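Local coordinates for odorant binding protein (AGAP010409-PA) (Anopheles gambiae, PDB 3L4A) that probably binds small odorant molecules, as a secreted, mainly helical member of the PBP/GOBP family of insect odorant-binding proteins with internal disulfides, at residues A[58-68]-A[103-114]. Sequence-based numbering, arbitrary orientation. Where two conformers were deposited one is given.
Sequences VDLQANWENLG and AFQCLREDYEMY
Y111 reaches across from helix 108-117 and puts its hydroxyl between two asparagines, N63 and N66, of segment 58-68, joining two nearly parallel helices of the mainly helical PBP/GOBP fold (short-segment axes 20° apart). The hydroxyl donates to N63 OD1, with 2.7 Å from Y111 OH to that oxygen, and accepts from N66 ND2 in a nearly straight bond (165°). N63 OD1 and N66 ND2 both meet the ring at its edge, the N63 amide plane standing almost perpendicular to it. N63 is gripped at its other end too: its ND2 gives to D59 O, 2.9 Å away, and to L51 O, which fixes the rotation of the amide. The packing is tight here: besides the two bonds to Y111 OH, L67 CD2 lies over one face of Y111, 3.7 Å from the ring centroid, in a CH-pi contact. With CG anti to its carbonyl carbon (chi1 -72°), L67 also brings CD1 to within 3.9 Å of D110 CB. Deeper in the fold, V58 meets A103 beside Y52 and L85, and C106 is tied to C84 of helix 75-87 by a disulfide. Toward G68, which is exposed, the contact thins: the Y114 ring lies mainly against the backbone of L67 and G68, with G68 N over one face. On that face L67 O stands above the ring, offset toward its rim, 3.3 Å from Y114 CD1.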
loop_
_atom_site.group_PDB
_atom_site.type_symbol
_atom_site.label_atom_id
_atom_site.label_comp_id
_atom_site.label_asym_id
_atom_site.label_seq_id
_atom_site.Cartn_x
_atom_site.Cartn_y
_atom_site.Cartn_z
ATOM N N VAL A 58 -7.637 2.112 2.748
ATOM C CA VAL A 58 -7.193 1.970 1.365
ATOM C C VAL A 58 -8.216 2.530 0.373
ATOM O O VAL A 58 -9.393 2.164 0.413
ATOM C CB VAL A 58 -6.950 0.484 1.043
ATOM C CG1 VAL A 58 -6.657 0.282 -0.433
ATOM C CG2 VAL A 58 -5.827 -0.067 1.907
ATOM N N ASP A 59 -7.788 3.429 -0.510
ATOM C CA ASP A 59 -8.683 3.882 -1.567
ATOM C C ASP A 59 -8.653 2.830 -2.654
ATOM O O ASP A 59 -7.711 2.759 -3.441
ATOM C CB ASP A 59 -8.292 5.262 -2.121
ATOM C CG ASP A 59 -9.164 5.693 -3.303
ATOM O OD1 ASP A 59 -9.997 4.897 -3.771
ATOM O OD2 ASP A 59 -9.008 6.833 -3.802
ATOM N N LEU A 60 -9.690 1.996 -2.688
ATOM C CA LEU A 60 -9.733 0.893 -3.629
ATOM C C LEU A 60 -9.786 1.335 -5.103
ATOM O O LEU A 60 -9.246 0.663 -5.980
ATOM C CB LEU A 60 -10.879 -0.061 -3.265
ATOM C CG LEU A 60 -10.684 -0.695 -1.881
ATOM C CD1 LEU A 60 -11.907 -1.504 -1.433
ATOM C CD2 LEU A 60 -9.440 -1.552 -1.866
ATOM N N GLN A 61 -10.443 2.459 -5.383
ATOM C CA GLN A 61 -10.464 2.970 -6.751
ATOM C C GLN A 61 -9.085 3.463 -7.195
ATOM O O GLN A 61 -8.644 3.179 -8.313
ATOM C CB GLN A 61 -11.502 4.084 -6.906
ATOM C CG GLN A 61 -11.505 4.694 -8.296
ATOM C CD GLN A 61 -11.921 3.710 -9.377
ATOM O OE1 GLN A 61 -12.754 2.828 -9.141
ATOM N NE2 GLN A 61 -11.356 3.855 -10.564
ATOM N N ALA A 62 -8.404 4.183 -6.305
ATOM C CA ALA A 62 -7.047 4.648 -6.581
ATOM C C ALA A 62 -6.093 3.478 -6.828
ATOM O O ALA A 62 -5.271 3.508 -7.736
ATOM C CB ALA A 62 -6.544 5.517 -5.446
ATOM N N ASN A 63 -6.211 2.435 -6.015
ATOM C CA ASN A 63 -5.405 1.239 -6.231
ATOM C C ASN A 63 -5.749 0.490 -7.524
ATOM O O ASN A 63 -4.870 -0.010 -8.222
ATOM C CB ASN A 63 -5.464 0.331 -5.002
ATOM C CG ASN A 63 -4.569 0.825 -3.896
ATOM O OD1 ASN A 63 -3.368 0.535 -3.885
ATOM N ND2 ASN A 63 -5.125 1.602 -2.977
ATOM N N TRP A 64 -7.037 0.424 -7.851
ATOM C CA TRP A 64 -7.471 -0.166 -9.110
ATOM C C TRP A 64 -6.787 0.559 -10.259
ATOM O O TRP A 64 -6.258 -0.061 -11.170
ATOM C CB TRP A 64 -8.993 -0.035 -9.224
ATOM C CG TRP A 64 -9.587 -0.496 -10.528
ATOM C CD1 TRP A 64 -10.049 0.298 -11.549
ATOM C CD2 TRP A 64 -9.820 -1.846 -10.940
ATOM N NE1 TRP A 64 -10.535 -0.477 -12.565
ATOM C CE2 TRP A 64 -10.408 -1.797 -12.223
ATOM C CE3 TRP A 64 -9.581 -3.092 -10.355
ATOM C CZ2 TRP A 64 -10.767 -2.943 -12.921
ATOM C CZ3 TRP A 64 -9.935 -4.232 -11.052
ATOM C CH2 TRP A 64 -10.521 -4.149 -12.327
ATOM N N GLU A 65 -6.777 1.881 -10.190
ATOM C CA GLU A 65 -6.143 2.675 -11.235
ATOM C C GLU A 65 -4.625 2.486 -11.242
ATOM O O GLU A 65 -3.996 2.529 -12.298
ATOM C CB GLU A 65 -6.527 4.146 -11.081
ATOM C CG GLU A 65 -7.996 4.401 -11.374
ATOM C CD GLU A 65 -8.431 5.826 -11.059
ATOM O OE1 GLU A 65 -7.562 6.710 -10.910
ATOM O OE2 GLU A 65 -9.653 6.065 -10.968
ATOM N N ASN A 66 -4.049 2.240 -10.070
ATOM C CA ASN A 66 -2.603 2.023 -9.959
ATOM C C ASN A 66 -2.186 0.628 -10.431
ATOM O O ASN A 66 -0.994 0.332 -10.544
ATOM C CB ASN A 66 -2.152 2.273 -8.518
ATOM C CG ASN A 66 -0.649 2.492 -8.398
ATOM O OD1 ASN A 66 -0.044 3.182 -9.217
ATOM N ND2 ASN A 66 -0.045 1.907 -7.365
ATOM N N LEU A 67 -3.174 -0.216 -10.715
ATOM C CA LEU A 67 -2.959 -1.561 -11.234
ATOM C C LEU A 67 -3.167 -1.614 -12.748
ATOM O O LEU A 67 -3.440 -2.676 -13.317
ATOM C CB LEU A 67 -3.903 -2.553 -10.545
ATOM C CG LEU A 67 -3.542 -2.845 -9.089
ATOM C CD1 LEU A 67 -4.710 -3.503 -8.374
ATOM C CD2 LEU A 67 -2.309 -3.726 -9.018
ATOM N N GLY A 68 -3.068 -0.458 -13.396
ATOM C CA GLY A 68 -3.106 -0.401 -14.847
ATOM C C GLY A 68 -4.493 -0.250 -15.444
ATOM O O GLY A 68 -4.713 -0.618 -16.599
ATOM N N ALA A 103 -2.742 -3.453 5.929
ATOM C CA ALA A 103 -3.764 -3.115 4.948
ATOM C C ALA A 103 -3.305 -3.494 3.549
ATOM O O ALA A 103 -4.031 -4.159 2.803
ATOM C CB ALA A 103 -4.092 -1.627 5.022
ATOM N N PHE A 104 -2.093 -3.084 3.190
ATOM C CA PHE A 104 -1.607 -3.341 1.844
ATOM C C PHE A 104 -1.360 -4.820 1.543
ATOM O O PHE A 104 -1.359 -5.226 0.383
ATOM C CB PHE A 104 -0.386 -2.481 1.526
ATOM C CG PHE A 104 -0.741 -1.088 1.065
ATOM C CD1 PHE A 104 -1.236 -0.876 -0.214
ATOM C CD2 PHE A 104 -0.592 0.003 1.914
ATOM C CE1 PHE A 104 -1.573 0.399 -0.646
ATOM C CE2 PHE A 104 -0.918 1.282 1.487
ATOM C CZ PHE A 104 -1.408 1.478 0.202
ATOM N N GLN A 105 -1.186 -5.640 2.574
ATOM C CA GLN A 105 -1.072 -7.074 2.341
ATOM C C GLN A 105 -2.300 -7.636 1.614
ATOM O O GLN A 105 -2.194 -8.621 0.878
ATOM C CB GLN A 105 -0.823 -7.831 3.645
ATOM C CG GLN A 105 0.575 -7.624 4.220
ATOM C CD GLN A 105 0.779 -8.387 5.502
ATOM O OE1 GLN A 105 1.841 -8.966 5.729
ATOM N NE2 GLN A 105 -0.245 -8.406 6.347
ATOM N N CYS A 106 -3.456 -7.013 1.806
ATOM C CA CYS A 106 -4.659 -7.455 1.101
ATOM C C CYS A 106 -4.498 -7.360 -0.407
ATOM O O CYS A 106 -5.076 -8.159 -1.144
ATOM C CB CYS A 106 -5.866 -6.631 1.531
ATOM S SG CYS A 106 -6.527 -7.158 3.120
ATOM N N LEU A 107 -3.696 -6.404 -0.861
ATOM C CA LEU A 107 -3.554 -6.151 -2.296
ATOM C C LEU A 107 -2.290 -6.777 -2.886
ATOM O O LEU A 107 -1.967 -6.547 -4.050
ATOM C CB LEU A 107 -3.644 -4.651 -2.608
ATOM C CG LEU A 107 -5.058 -4.046 -2.572
ATOM C CD1 LEU A 107 -5.517 -3.786 -1.150
ATOM C CD2 LEU A 107 -5.128 -2.763 -3.387
ATOM N N ARG A 108 -1.578 -7.572 -2.090
ATOM C CA ARG A 108 -0.318 -8.160 -2.546
ATOM C C ARG A 108 -0.488 -8.970 -3.831
ATOM O O ARG A 108 0.247 -8.760 -4.798
ATOM C CB ARG A 108 0.304 -9.028 -1.444
ATOM C CG ARG A 108 1.487 -9.877 -1.920
ATOM C CD ARG A 108 2.103 -10.676 -0.776
ATOM N NE ARG A 108 3.187 -11.538 -1.247
ATOM C CZ ARG A 108 3.602 -12.629 -0.611
ATOM N NH1 ARG A 108 3.022 -12.996 0.524
ATOM N NH2 ARG A 108 4.596 -13.356 -1.110
ATOM N N GLU A 109 -1.440 -9.893 -3.837
ATOM C CA GLU A 109 -1.644 -10.758 -4.997
ATOM C C GLU A 109 -1.943 -9.940 -6.257
ATOM O O GLU A 109 -1.481 -10.280 -7.341
ATOM C CB GLU A 109 -2.758 -11.782 -4.740
ATOM C CG GLU A 109 -2.411 -12.866 -3.728
ATOM C CD GLU A 109 -2.719 -12.466 -2.296
ATOM O OE1 GLU A 109 -2.654 -13.350 -1.411
ATOM O OE2 GLU A 109 -3.032 -11.277 -2.056
ATOM N N ASP A 110 -2.713 -8.864 -6.110
ATOM C CA ASP A 110 -3.068 -8.026 -7.247
ATOM C C ASP A 110 -1.848 -7.323 -7.828
ATOM O O ASP A 110 -1.660 -7.281 -9.047
ATOM C CB ASP A 110 -4.111 -6.989 -6.830
ATOM C CG ASP A 110 -5.326 -7.617 -6.192
ATOM O OD1 ASP A 110 -6.354 -7.748 -6.881
ATOM O OD2 ASP A 110 -5.244 -7.999 -5.007
ATOM N N TYR A 111 -1.026 -6.757 -6.955
ATOM C CA TYR A 111 0.140 -6.024 -7.410
ATOM C C TYR A 111 1.147 -6.970 -8.039
ATOM O O TYR A 111 1.756 -6.648 -9.059
ATOM C CB TYR A 111 0.759 -5.207 -6.269
ATOM C CG TYR A 111 0.116 -3.843 -6.129
ATOM C CD1 TYR A 111 0.476 -2.806 -6.975
ATOM C CD2 TYR A 111 -0.863 -3.600 -5.174
ATOM C CE1 TYR A 111 -0.106 -1.560 -6.876
ATOM C CE2 TYR A 111 -1.460 -2.349 -5.061
ATOM C CZ TYR A 111 -1.078 -1.334 -5.919
ATOM O OH TYR A 111 -1.645 -0.080 -5.827
ATOM N N GLU A 112 1.291 -8.152 -7.455
ATOM C CA GLU A 112 2.240 -9.121 -7.994
ATOM C C GLU A 112 1.791 -9.620 -9.365
ATOM O O GLU A 112 2.613 -9.786 -10.263
ATOM C CB GLU A 112 2.507 -10.266 -7.008
ATOM C CG GLU A 112 3.164 -9.764 -5.730
ATOM C CD GLU A 112 3.913 -10.838 -4.963
ATOM O OE1 GLU A 112 4.073 -11.958 -5.491
ATOM O OE2 GLU A 112 4.347 -10.551 -3.825
ATOM N N MET A 113 0.493 -9.824 -9.549
ATOM C CA MET A 113 0.012 -10.259 -10.853
ATOM C C MET A 113 0.261 -9.174 -11.893
ATOM O O MET A 113 0.696 -9.453 -13.009
ATOM C CB MET A 113 -1.472 -10.606 -10.807
ATOM C CG MET A 113 -1.945 -11.293 -12.070
ATOM S SD MET A 113 -3.630 -11.894 -11.941
ATOM C CE MET A 113 -4.548 -10.365 -12.091
ATOM N N TYR A 114 -0.023 -7.932 -11.517
ATOM C CA TYR A 114 0.164 -6.799 -12.409
ATOM C C TYR A 114 1.634 -6.645 -12.786
ATOM O O TYR A 114 1.964 -6.387 -13.943
ATOM C CB TYR A 114 -0.352 -5.524 -11.744
ATOM C CG TYR A 114 -0.084 -4.270 -12.538
ATOM C CD1 TYR A 114 -0.495 -4.167 -13.859
ATOM C CD2 TYR A 114 0.566 -3.184 -11.968
ATOM C CE1 TYR A 114 -0.257 -3.023 -14.595
ATOM C CE2 TYR A 114 0.804 -2.029 -12.699
ATOM C CZ TYR A 114 0.388 -1.958 -14.011
ATOM O OH TYR A 114 0.618 -0.819 -14.751
#